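Local coordinates for protein homoprotocatechuate 2,3-dioxygenase (PDB 4Z6M) that probably catalyses the iron(II)-dependent cleavage of the aromatic ring of homoprotocatechuate by dioxygen, at residues Ala76-Arg80 and His155-Val159; Asp120-Tyr126 and Arg165-Leu170; Leu150-Phe156 and His214-His220; Ala19-Val25 and His62-Lys68. The protein carries 1 engineered substitution. All blocks are in the same frame, centred on the assembly; numbering follows the deposited sequence.

Contact 1 (Ala76-Arg80 and His155-Val159). With FE2 (Fe (II) ion), chain E.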
# COMPACT_ATOMS: atom_id res chain seq x y z
N ALA A 76 31.20 -14.65 8.37
CA ALA A 76 30.66 -14.68 9.73
C ALA A 76 29.21 -14.27 9.72
O ALA A 76 28.82 -13.34 9.00
CB ALA A 76 31.42 -13.75 10.65
N MET A 77 28.43 -14.98 10.53
CA MET A 77 27.07 -14.56 10.86
C MET A 77 27.04 -14.18 12.31
O MET A 77 27.42 -14.98 13.17
CB MET A 77 26.05 -15.66 10.49
CG MET A 77 26.39 -17.04 10.90
SD MET A 77 25.46 -18.35 10.05
CE MET A 77 23.94 -17.70 9.96
N ALA A 78 26.69 -12.92 12.59
CA ALA A 78 26.89 -12.32 13.90
C ALA A 78 25.58 -12.09 14.59
O ALA A 78 24.62 -11.56 13.99
CB ALA A 78 27.65 -11.00 13.78
N PHE A 79 25.56 -12.43 15.88
CA PHE A 79 24.44 -12.18 16.77
C PHE A 79 24.90 -11.25 17.88
O PHE A 79 25.99 -11.42 18.43
CB PHE A 79 23.98 -13.49 17.41
CG PHE A 79 23.53 -14.51 16.41
CD1 PHE A 79 22.22 -14.55 15.98
CD2 PHE A 79 24.41 -15.43 15.87
CE1 PHE A 79 21.79 -15.48 15.04
CE2 PHE A 79 24.00 -16.38 14.93
CZ PHE A 79 22.68 -16.39 14.51
N ARG A 80 24.08 -10.24 18.17
CA ARG A 80 24.35 -9.38 19.32
C ARG A 80 23.83 -10.02 20.59
O ARG A 80 22.75 -10.61 20.60
CB ARG A 80 23.77 -7.99 19.12
CG ARG A 80 24.41 -6.96 20.02
CD ARG A 80 23.94 -5.54 19.79
NE ARG A 80 24.75 -4.63 20.56
CZ ARG A 80 24.38 -3.45 21.02
NH1 ARG A 80 23.18 -2.94 20.77
NH2 ARG A 80 25.23 -2.76 21.75
N HIS A 155 16.83 -11.95 9.41
CA HIS A 155 17.28 -13.27 9.78
C HIS A 155 18.33 -13.82 8.84
O HIS A 155 18.58 -13.28 7.76
CB HIS A 155 16.09 -14.27 9.84
CG HIS A 155 15.39 -14.53 8.53
ND1 HIS A 155 14.28 -13.83 8.13
CD2 HIS A 155 15.59 -15.48 7.58
CE1 HIS A 155 13.84 -14.32 6.98
NE2 HIS A 155 14.62 -15.33 6.63
N PHE A 156 18.94 -14.93 9.27
CA PHE A 156 19.76 -15.78 8.44
C PHE A 156 19.03 -17.09 8.19
O PHE A 156 18.12 -17.47 8.93
CB PHE A 156 21.08 -16.12 9.15
CG PHE A 156 21.80 -14.93 9.74
CD1 PHE A 156 22.14 -13.83 8.95
CD2 PHE A 156 22.15 -14.91 11.08
CE1 PHE A 156 22.84 -12.77 9.49
CE2 PHE A 156 22.85 -13.85 11.62
CZ PHE A 156 23.17 -12.79 10.83
N ASN A 157 19.48 -17.82 7.17
CA ASN A 157 18.98 -19.18 6.94
C ASN A 157 20.17 -20.04 6.50
O ASN A 157 20.89 -19.67 5.58
CB ASN A 157 17.86 -19.17 5.90
CG ASN A 157 17.20 -20.52 5.74
OD1 ASN A 157 17.85 -21.51 5.42
ND2 ASN A 157 15.88 -20.56 5.96
N GLN A 158 20.36 -21.15 7.22
CA GLN A 158 21.52 -22.06 7.09
C GLN A 158 21.10 -23.38 6.48
O GLN A 158 20.09 -23.95 6.88
CB GLN A 158 22.06 -22.32 8.48
CG GLN A 158 22.46 -21.08 9.24
CD GLN A 158 22.81 -21.35 10.68
OE1 GLN A 158 22.39 -20.66 11.59
NE2 GLN A 158 23.60 -22.39 10.89
N VAL A 159 21.88 -23.90 5.54
CA VAL A 159 21.67 -25.25 5.04
C VAL A 159 22.55 -26.22 5.82
O VAL A 159 23.77 -26.04 5.92
CB VAL A 159 21.99 -25.37 3.53
CG1 VAL A 159 21.58 -26.74 3.02
CG2 VAL A 159 21.37 -24.27 2.69
FE FE2 E . 14.00 -16.76 5.06
O HOH W 1 14.15 -18.32 6.55
O HOH W 2 11.92 -16.38 5.45
O HOH W 3 13.19 -18.32 3.72
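Met77 and Phe156 meet in the apolar core between the two glyoxalase-type sheets of the chain. Strands 76-80 and 155-159 belong to different sheets. The axes of the two short strand segments come no closer than 9.1 Å and no hydrogen bond joins them, so side chains fill the gap. Met77 CB lies over one face of the Phe156 ring, 4.0 Å from its centroid, a CH-pi contact. The Met77 chain then bends at its last torsion (chi3 -39°). This brings CE back to Phe156 CB at 3.4 Å, with SD obliquely above the ring in a Met-aromatic contact. Phe79 adds an offset edge-to-face pair. The edge of Phe156 points to the face of Phe79, with the planes at 86°. The far rim of Phe156 also meets Ala78 O, 3.7 Å from CZ and near the ring plane. Gln158 lies against the thioether, with OE1 3.7 Å from Met77 CE. That oxygen takes its hydrogen bonds from outside, from Tyr126 and Thr202. Asn157 points away from strand 76-80, and its ND2 donates to an iron-bound water at 2.9 Å. The core between the sheets thus backs a strand that carries His155, one ligand of the two-histidine, one-carboxylate facial triad.

Contact 2 (Asp120-Tyr126 and Arg165-Leu170)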
# COMPACT_ATOMS: atom_id res chain seq x y z
N ASP A 120 31.11 -23.38 14.78
CA ASP A 120 30.10 -23.98 15.65
C ASP A 120 29.93 -25.46 15.29
O ASP A 120 30.56 -25.96 14.34
CB ASP A 120 28.80 -23.16 15.64
CG ASP A 120 27.78 -23.60 14.60
OD1 ASP A 120 28.07 -24.29 13.60
OD2 ASP A 120 26.62 -23.17 14.81
N PRO A 121 29.13 -26.20 16.09
CA PRO A 121 29.02 -27.66 15.86
C PRO A 121 28.48 -28.08 14.48
O PRO A 121 28.64 -29.25 14.08
CB PRO A 121 28.07 -28.10 16.96
CG PRO A 121 28.22 -27.09 18.03
CD PRO A 121 28.46 -25.80 17.33
N LEU A 122 27.82 -27.17 13.78
CA LEU A 122 27.34 -27.41 12.43
C LEU A 122 28.28 -26.89 11.36
O LEU A 122 27.95 -26.93 10.17
CB LEU A 122 25.94 -26.80 12.23
CG LEU A 122 24.87 -27.22 13.24
CD1 LEU A 122 23.54 -26.53 12.93
CD2 LEU A 122 24.71 -28.74 13.29
N GLY A 123 29.42 -26.36 11.77
CA GLY A 123 30.43 -25.87 10.83
C GLY A 123 30.30 -24.41 10.43
O GLY A 123 30.98 -23.97 9.50
N PHE A 124 29.44 -23.66 11.12
CA PHE A 124 29.16 -22.29 10.73
C PHE A 124 29.99 -21.32 11.55
O PHE A 124 30.21 -21.52 12.74
CB PHE A 124 27.67 -21.95 10.88
CG PHE A 124 26.83 -22.56 9.83
CD1 PHE A 124 26.34 -23.84 10.00
CD2 PHE A 124 26.52 -21.88 8.67
CE1 PHE A 124 25.57 -24.43 9.01
CE2 PHE A 124 25.76 -22.46 7.68
CZ PHE A 124 25.26 -23.73 7.87
N PRO A 125 30.43 -20.22 10.91
CA PRO A 125 31.21 -19.19 11.58
C PRO A 125 30.25 -18.22 12.25
O PRO A 125 29.77 -17.26 11.61
CB PRO A 125 32.00 -18.55 10.44
CG PRO A 125 31.15 -18.73 9.24
CD PRO A 125 30.40 -20.03 9.45
N TYR A 126 29.98 -18.45 13.52
CA TYR A 126 29.15 -17.54 14.31
C TYR A 126 30.01 -16.49 14.99
O TYR A 126 31.11 -16.81 15.46
CB TYR A 126 28.38 -18.32 15.38
CG TYR A 126 27.06 -18.97 14.98
CD1 TYR A 126 26.64 -19.09 13.66
CD2 TYR A 126 26.21 -19.40 15.97
CE1 TYR A 126 25.39 -19.64 13.36
CE2 TYR A 126 24.97 -19.96 15.68
CZ TYR A 126 24.56 -20.08 14.37
OH TYR A 126 23.32 -20.59 14.09
N ARG A 165 19.31 -32.53 14.61
CA ARG A 165 20.55 -32.36 15.35
C ARG A 165 20.86 -30.88 15.55
O ARG A 165 21.21 -30.45 16.66
CB ARG A 165 21.70 -33.04 14.62
CG ARG A 165 23.05 -32.93 15.32
CD ARG A 165 24.09 -33.72 14.56
NE ARG A 165 25.36 -33.76 15.30
CZ ARG A 165 26.44 -33.04 15.02
NH1 ARG A 165 26.49 -32.22 13.98
NH2 ARG A 165 27.52 -33.17 15.80
N GLY A 166 20.72 -30.10 14.49
CA GLY A 166 20.94 -28.66 14.58
C GLY A 166 19.91 -27.95 15.44
O GLY A 166 20.25 -27.05 16.19
N ARG A 167 18.65 -28.36 15.31
CA ARG A 167 17.57 -27.78 16.10
C ARG A 167 17.82 -27.91 17.61
O ARG A 167 17.67 -26.95 18.34
CB ARG A 167 16.23 -28.40 15.72
CG ARG A 167 15.07 -28.02 16.63
CD ARG A 167 13.94 -28.96 16.32
NE ARG A 167 12.73 -28.66 17.07
CZ ARG A 167 11.51 -28.76 16.54
NH1 ARG A 167 11.35 -29.11 15.26
NH2 ARG A 167 10.46 -28.47 17.27
N LYS A 168 18.19 -29.11 18.05
CA LYS A 168 18.46 -29.33 19.47
C LYS A 168 19.58 -28.41 19.98
O LYS A 168 19.45 -27.80 21.05
CB LYS A 168 18.80 -30.80 19.71
CG LYS A 168 18.81 -31.17 21.17
CD LYS A 168 20.18 -31.07 21.79
CE LYS A 168 20.27 -31.97 23.01
NZ LYS A 168 21.41 -31.52 23.83
N TYR A 169 20.64 -28.29 19.20
CA TYR A 169 21.77 -27.43 19.55
C TYR A 169 21.34 -25.96 19.67
O TYR A 169 21.66 -25.29 20.63
CB TYR A 169 22.91 -27.64 18.56
CG TYR A 169 23.75 -26.41 18.24
CD1 TYR A 169 24.61 -25.87 19.18
CD2 TYR A 169 23.65 -25.80 17.02
CE1 TYR A 169 25.37 -24.74 18.90
CE2 TYR A 169 24.40 -24.67 16.72
CZ TYR A 169 25.25 -24.16 17.66
OH TYR A 169 26.00 -23.05 17.37
N LEU A 170 20.55 -25.49 18.70
CA LEU A 170 20.07 -24.10 18.74
C LEU A 170 19.09 -23.88 19.87
O LEU A 170 19.08 -22.80 20.46
CB LEU A 170 19.50 -23.67 17.39
CG LEU A 170 20.54 -23.50 16.27
CD1 LEU A 170 19.85 -23.24 14.94
CD2 LEU A 170 21.55 -22.40 16.55
O HOH W 4 29.65 -31.41 15.48
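Arg165 begins the side of helix 163-172 that packs on Pro121 and Leu122, in the hairpin turn between strands 115-119 and 125-129. The turn is a type I beta turn from Asp120 to Gly123, with an Asx turn on Asp120. The Arg165 chain is extended to NE and brings NH1 within 4.0 Å of Leu122 CD2. A water joins the two segments beside it: it accepts from Arg165 NH2 and donates to Pro121 O. At Gly166 the helix has no side chain, and Leu122 CD1 settles on its CA at 3.7 Å. Tyr169 is the main anchor. Pro121 CG sits over one face of its ring, 4.1 Å from the centroid, while Pro121 CD touches CZ at 3.6 Å. The Tyr169 hydroxyl donates to Asp120 OD2 at 2.6 Å. It arrives on the anti side of the carboxylate, 31° out of its plane, and the ring and carboxylate planes stand 81° apart. Tyr94 of helix 84-96 is a second hydrogen-bond partner of this hydroxyl. The other oxygen, Asp120 OD1, accepts from Leu122 N and Phe124 N, which come from opposite faces of the carboxylate. Both oxygens of this buried group are therefore held, which fixes its rotation. Asp120 OD2 also lies over the centre of the Tyr126 ring. The hydroxyl of that ring is hydrogen-bonded to Gln158. Leu170 closes the contact: its CD2 meets the edge of the Tyr126 ring, 3.5 Å from Tyr126 OH.

Contact 3 (Leu150-Phe156 and His214-His220). With FE2 (Fe (II) ion), chain E.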
# COMPACT_ATOMS: atom_id res chain seq x y z
N LEU A 150 14.98 -1.12 2.33
CA LEU A 150 15.23 -2.16 3.30
C LEU A 150 15.41 -1.56 4.67
O LEU A 150 16.31 -0.76 4.91
CB LEU A 150 16.47 -2.95 2.89
CG LEU A 150 16.44 -3.50 1.46
CD1 LEU A 150 17.66 -4.38 1.22
CD2 LEU A 150 15.17 -4.29 1.18
N VAL A 151 14.53 -1.93 5.59
CA VAL A 151 14.41 -1.21 6.87
C VAL A 151 15.09 -1.88 8.06
O VAL A 151 15.50 -1.19 8.98
CB VAL A 151 12.94 -0.86 7.18
CG1 VAL A 151 12.34 -0.06 6.03
CG2 VAL A 151 12.10 -2.09 7.45
N ARG A 152 15.22 -3.22 8.03
CA ARG A 152 15.84 -3.97 9.12
C ARG A 152 16.55 -5.18 8.53
O ARG A 152 16.15 -5.68 7.47
CB ARG A 152 14.81 -4.49 10.12
CG ARG A 152 14.16 -3.42 10.99
CD ARG A 152 13.27 -4.07 12.03
NE ARG A 152 12.12 -4.71 11.40
CZ ARG A 152 11.04 -4.07 10.97
NH1 ARG A 152 10.93 -2.76 11.13
NH2 ARG A 152 10.04 -4.74 10.40
N LEU A 153 17.56 -5.67 9.23
CA LEU A 153 17.99 -7.05 9.06
C LEU A 153 17.00 -7.94 9.80
O LEU A 153 16.75 -7.71 10.99
CB LEU A 153 19.38 -7.25 9.65
CG LEU A 153 19.90 -8.68 9.56
CD1 LEU A 153 20.15 -9.07 8.12
CD2 LEU A 153 21.14 -8.84 10.40
N ASP A 154 16.50 -8.98 9.14
CA ASP A 154 15.56 -9.88 9.82
C ASP A 154 16.11 -11.23 10.27
O ASP A 154 15.86 -11.63 11.42
CB ASP A 154 14.31 -10.11 9.01
CG ASP A 154 13.23 -10.78 9.85
OD1 ASP A 154 12.60 -10.09 10.69
OD2 ASP A 154 13.06 -12.01 9.73
N HIS A 155 16.83 -11.95 9.41
CA HIS A 155 17.28 -13.27 9.78
C HIS A 155 18.33 -13.82 8.84
O HIS A 155 18.58 -13.28 7.76
CB HIS A 155 16.09 -14.27 9.84
CG HIS A 155 15.39 -14.53 8.53
ND1 HIS A 155 14.28 -13.83 8.13
CD2 HIS A 155 15.59 -15.48 7.58
CE1 HIS A 155 13.84 -14.32 6.98
NE2 HIS A 155 14.62 -15.33 6.63
N PHE A 156 18.94 -14.93 9.27
CA PHE A 156 19.76 -15.78 8.44
C PHE A 156 19.03 -17.09 8.19
O PHE A 156 18.12 -17.47 8.93
CB PHE A 156 21.08 -16.12 9.15
CG PHE A 156 21.80 -14.93 9.74
CD1 PHE A 156 22.14 -13.83 8.95
CD2 PHE A 156 22.15 -14.91 11.08
CE1 PHE A 156 22.84 -12.77 9.49
CE2 PHE A 156 22.85 -13.85 11.62
CZ PHE A 156 23.17 -12.79 10.83
N HIS A 214 20.50 -17.95 2.88
CA HIS A 214 20.26 -16.52 2.61
C HIS A 214 20.43 -15.66 3.81
O HIS A 214 20.49 -16.16 4.94
CB HIS A 214 18.88 -16.30 1.99
CG HIS A 214 17.72 -16.81 2.79
ND1 HIS A 214 17.18 -18.06 2.60
CD2 HIS A 214 16.93 -16.20 3.70
CE1 HIS A 214 16.11 -18.20 3.38
NE2 HIS A 214 15.97 -17.10 4.09
N VAL A 215 20.50 -14.35 3.54
CA VAL A 215 20.33 -13.31 4.54
C VAL A 215 19.05 -12.58 4.15
O VAL A 215 18.85 -12.30 2.96
CB VAL A 215 21.53 -12.32 4.49
CG1 VAL A 215 21.35 -11.21 5.51
CG2 VAL A 215 22.83 -13.07 4.72
N ALA A 216 18.22 -12.25 5.13
CA ALA A 216 16.94 -11.59 4.89
C ALA A 216 16.87 -10.21 5.50
O ALA A 216 17.21 -10.03 6.67
CB ALA A 216 15.81 -12.42 5.46
N PHE A 217 16.38 -9.26 4.68
CA PHE A 217 16.08 -7.91 5.12
C PHE A 217 14.58 -7.66 5.02
O PHE A 217 13.92 -8.18 4.14
CB PHE A 217 16.79 -6.89 4.24
CG PHE A 217 18.27 -6.85 4.45
CD1 PHE A 217 19.11 -7.67 3.70
CD2 PHE A 217 18.83 -5.98 5.38
CE1 PHE A 217 20.47 -7.64 3.90
CE2 PHE A 217 20.20 -5.95 5.58
CZ PHE A 217 21.00 -6.79 4.84
N SER A 218 14.07 -6.83 5.92
CA SER A 218 12.66 -6.43 5.95
C SER A 218 12.41 -5.16 5.16
O SER A 218 13.28 -4.32 5.03
CB SER A 218 12.19 -6.15 7.39
OG SER A 218 12.40 -7.24 8.25
N THR A 219 11.17 -5.02 4.68
CA THR A 219 10.63 -3.73 4.25
C THR A 219 9.45 -3.38 5.16
O THR A 219 8.96 -4.21 5.94
CB THR A 219 10.09 -3.79 2.81
OG1 THR A 219 9.06 -4.79 2.75
CG2 THR A 219 11.20 -4.10 1.81
N HIS A 220 8.96 -2.16 5.04
CA HIS A 220 7.75 -1.75 5.74
C HIS A 220 6.51 -2.43 5.18
O HIS A 220 5.68 -2.94 5.94
CB HIS A 220 7.56 -0.23 5.66
CG HIS A 220 8.49 0.54 6.53
ND1 HIS A 220 9.20 1.64 6.07
CD2 HIS A 220 8.83 0.39 7.83
CE1 HIS A 220 9.93 2.12 7.05
NE2 HIS A 220 9.72 1.39 8.13
FE FE2 E . 14.00 -16.76 5.06
O HOH W 5 9.60 -7.67 8.97
O HOH W 6 13.22 -7.51 11.19
O HOH W 2 11.92 -16.38 5.45
O HOH W 1 14.15 -18.32 6.55
O HOH W 3 13.19 -18.32 3.72
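A classic beta bulge sits beside the iron: Asp154 and His155 together occupy the place opposite Ala216. Ala216 O accepts from Asp154 N at 2.8 Å and, weakly, from His155 N at 3.4 Å. Past the bulge the antiparallel pairing resumes with Ala216 N donating to His155 O. The extra residue shifts the register by one. Toward the other end, Val151 N bonds to Ser218 O and Ser218 N to Arg152 O.

The Ala216 methyl lies over one face of the His155 imidazole, and CB is only 3.1 Å from His155 CE1, a tight fit. His155 CG stands between the backbone N and the carbonyl carbon (chi1 64°), and His214 takes the same first torsion. Both rings thereby reach the metal, each NE2 binding iron at 2.2 Å. The rings meet rim to rim with their planes at 76°. The two nitrogens are close because they share the metal and form no hydrogen bond. On the far side of His155, ND1 donates to the anti lone pair of Asp154 OD2 at 2.7 Å, almost in the ring plane. With NE2 on iron and ND1 on Asp154, the rotation of the imidazole is fixed from both ends.

The opposite face of the sheet is apolar. There Leu153 CD1 rests on the Phe217 ring, 4.2 Å from its centroid, and touches Val215 CG1. Glu267 from strand 265-270 and three waters complete the iron shell. Two histidines on neighbouring strands with one carboxylate form the facial triad of extradiol dioxygenases.

Contact 4 (Ala19-Val25 and His62-Lys68)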
# COMPACT_ATOMS: atom_id res chain seq x y z
N ALA A 19 22.37 -9.76 13.91
CA ALA A 19 22.86 -8.37 13.83
C ALA A 19 23.56 -8.01 12.53
O ALA A 19 23.32 -6.93 12.00
CB ALA A 19 23.78 -8.05 14.99
N TYR A 20 24.46 -8.86 12.04
CA TYR A 20 25.06 -8.59 10.73
C TYR A 20 25.64 -9.86 10.17
O TYR A 20 25.90 -10.81 10.91
CB TYR A 20 26.14 -7.47 10.78
CG TYR A 20 27.49 -7.88 11.35
CD1 TYR A 20 27.77 -7.74 12.70
CD2 TYR A 20 28.50 -8.36 10.52
CE1 TYR A 20 29.01 -8.09 13.23
CE2 TYR A 20 29.74 -8.71 11.04
CZ TYR A 20 29.99 -8.60 12.39
OH TYR A 20 31.23 -8.98 12.86
N ALA A 21 25.83 -9.87 8.85
CA ALA A 21 26.65 -10.89 8.20
C ALA A 21 27.85 -10.23 7.54
O ALA A 21 27.75 -9.14 7.01
CB ALA A 21 25.86 -11.69 7.18
N GLU A 22 28.96 -10.96 7.52
CA GLU A 22 30.13 -10.61 6.71
C GLU A 22 30.21 -11.60 5.55
O GLU A 22 30.36 -12.82 5.79
CB GLU A 22 31.42 -10.65 7.55
CG GLU A 22 32.62 -10.20 6.75
CD GLU A 22 33.94 -10.20 7.50
OE1 GLU A 22 34.01 -10.68 8.66
OE2 GLU A 22 34.92 -9.65 6.92
N LEU A 23 30.03 -11.10 4.34
CA LEU A 23 30.12 -11.86 3.11
C LEU A 23 31.40 -11.52 2.39
O LEU A 23 31.70 -10.34 2.18
CB LEU A 23 28.93 -11.56 2.19
CG LEU A 23 27.53 -11.88 2.74
CD1 LEU A 23 26.49 -11.44 1.71
CD2 LEU A 23 27.36 -13.35 3.07
N VAL A 24 32.12 -12.55 1.93
CA VAL A 24 33.22 -12.36 1.01
C VAL A 24 32.66 -12.29 -0.39
O VAL A 24 31.82 -13.11 -0.79
CB VAL A 24 34.29 -13.46 1.14
CG1 VAL A 24 35.41 -13.22 0.14
CG2 VAL A 24 34.85 -13.48 2.56
N VAL A 25 33.09 -11.27 -1.11
CA VAL A 25 32.68 -11.00 -2.50
C VAL A 25 33.92 -10.89 -3.38
O VAL A 25 34.99 -10.56 -2.89
CB VAL A 25 31.83 -9.72 -2.60
CG1 VAL A 25 30.59 -9.86 -1.72
CG2 VAL A 25 32.63 -8.47 -2.23
N HIS A 62 26.55 -1.56 11.47
CA HIS A 62 26.24 -2.15 10.19
C HIS A 62 25.40 -3.42 10.37
O HIS A 62 25.36 -4.01 11.44
CB HIS A 62 27.51 -2.50 9.44
CG HIS A 62 28.42 -3.38 10.22
ND1 HIS A 62 29.51 -2.90 10.90
CD2 HIS A 62 28.40 -4.72 10.44
CE1 HIS A 62 30.12 -3.89 11.51
NE2 HIS A 62 29.45 -5.01 11.26
N ASN A 63 24.75 -3.80 9.28
CA ASN A 63 24.05 -5.07 9.14
C ASN A 63 24.72 -6.01 8.13
O ASN A 63 24.35 -7.20 8.05
CB ASN A 63 22.61 -4.88 8.72
CG ASN A 63 21.79 -4.09 9.72
OD1 ASN A 63 21.19 -3.07 9.35
ND2 ASN A 63 21.75 -4.54 10.96
N LEU A 64 25.63 -5.48 7.32
CA LEU A 64 26.23 -6.26 6.25
C LEU A 64 27.63 -5.71 6.00
O LEU A 64 27.79 -4.51 5.81
CB LEU A 64 25.38 -6.21 4.99
CG LEU A 64 25.78 -7.08 3.82
CD1 LEU A 64 25.68 -8.57 4.18
CD2 LEU A 64 24.89 -6.79 2.62
N VAL A 65 28.63 -6.58 6.03
CA VAL A 65 29.99 -6.24 5.65
C VAL A 65 30.32 -7.03 4.39
O VAL A 65 30.23 -8.26 4.39
CB VAL A 65 31.01 -6.56 6.76
CG1 VAL A 65 32.40 -6.06 6.34
CG2 VAL A 65 30.59 -5.91 8.06
N LEU A 66 30.68 -6.32 3.33
CA LEU A 66 31.16 -6.95 2.11
C LEU A 66 32.69 -6.85 2.13
O LEU A 66 33.24 -5.75 2.21
CB LEU A 66 30.63 -6.24 0.87
CG LEU A 66 29.12 -6.03 0.82
CD1 LEU A 66 28.75 -5.23 -0.43
CD2 LEU A 66 28.37 -7.35 0.91
N THR A 67 33.36 -8.00 2.10
CA THR A 67 34.82 -8.07 2.19
C THR A 67 35.35 -8.68 0.90
O THR A 67 34.96 -9.77 0.54
CB THR A 67 35.25 -8.89 3.42
OG1 THR A 67 34.84 -8.22 4.61
CG2 THR A 67 36.75 -9.10 3.46
N LYS A 68 36.27 -7.99 0.24
CA LYS A 68 36.87 -8.52 -0.97
C LYS A 68 37.71 -9.75 -0.62
O LYS A 68 38.47 -9.75 0.34
CB LYS A 68 37.77 -7.45 -1.59
CG LYS A 68 38.44 -7.83 -2.90
CD LYS A 68 39.38 -6.70 -3.31
CE LYS A 68 40.32 -7.12 -4.42
NZ LYS A 68 39.58 -7.76 -5.56
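Tyr20, within strand 15-25, and His62, just before strand 64-68, form an edge-to-face pair. The imidazole stands on edge, its NE2 over the centre of the phenol ring and 3.3 Å above it, with the planes at 80°. Val65 CG2 covers one face of His62 and also touches Tyr20 CD2 at 4.1 Å. Beside this pair the Asn63 amide points ND2 at Ala19 O, 3.0 Å away and in the amide plane.

Farther along, regular parallel pairing takes over. Val65 N bonds to Ala21 O, Leu23 N to Val65 O, Thr67 N to Leu23 O and Val25 N to Thr67 O. One face of this sheet carries Leu23, Leu64 and Leu66, with Leu23 CD1 3.9 Å from Leu64 CD1. Tyr35 of helix 28-38 covers the three leucines. On the other face the Glu22 chain is fully extended (chi1 -176°). It thus meets Thr67 OG1, which donates to the anti lone pair of OE2 at 2.7 Å.

The second shell holds the polar ends. Arg117 makes a salt bridge to Glu22 OE1 and a hydrogen bond to Tyr20 OH, which also bonds to Glu127. Ser55 holds Asn63 OD1, and Gln50 bonds to Thr67 OG1. With Arg117 on one oxygen and Thr67 on the other, the buried Glu22 carboxylate is probably kept ionised.

How the contacts relate
All four contacts are largely buried, but contacts 1 and 3 lie nearest the centre of the chain, while contact 2 also includes partly exposed residues and contact 4 ends at an exposed lysine. Contacts 1 and 3 share His155 and Phe156 on strand 152-160, so the same strand faces the other sheet on one side and iron on the other. Contacts 3 and 4 pair neighbouring strands within a sheet, antiparallel and parallel respectively, and rely on backbone hydrogen bonds. Contacts 1 and 2 join the two family regions through side chains: contact 1 is mainly apolar, contact 2 adds a buried carboxylate. Met77 N and Pro125 O, probably hydrogen-bonded, tie contact 1 to contact 2.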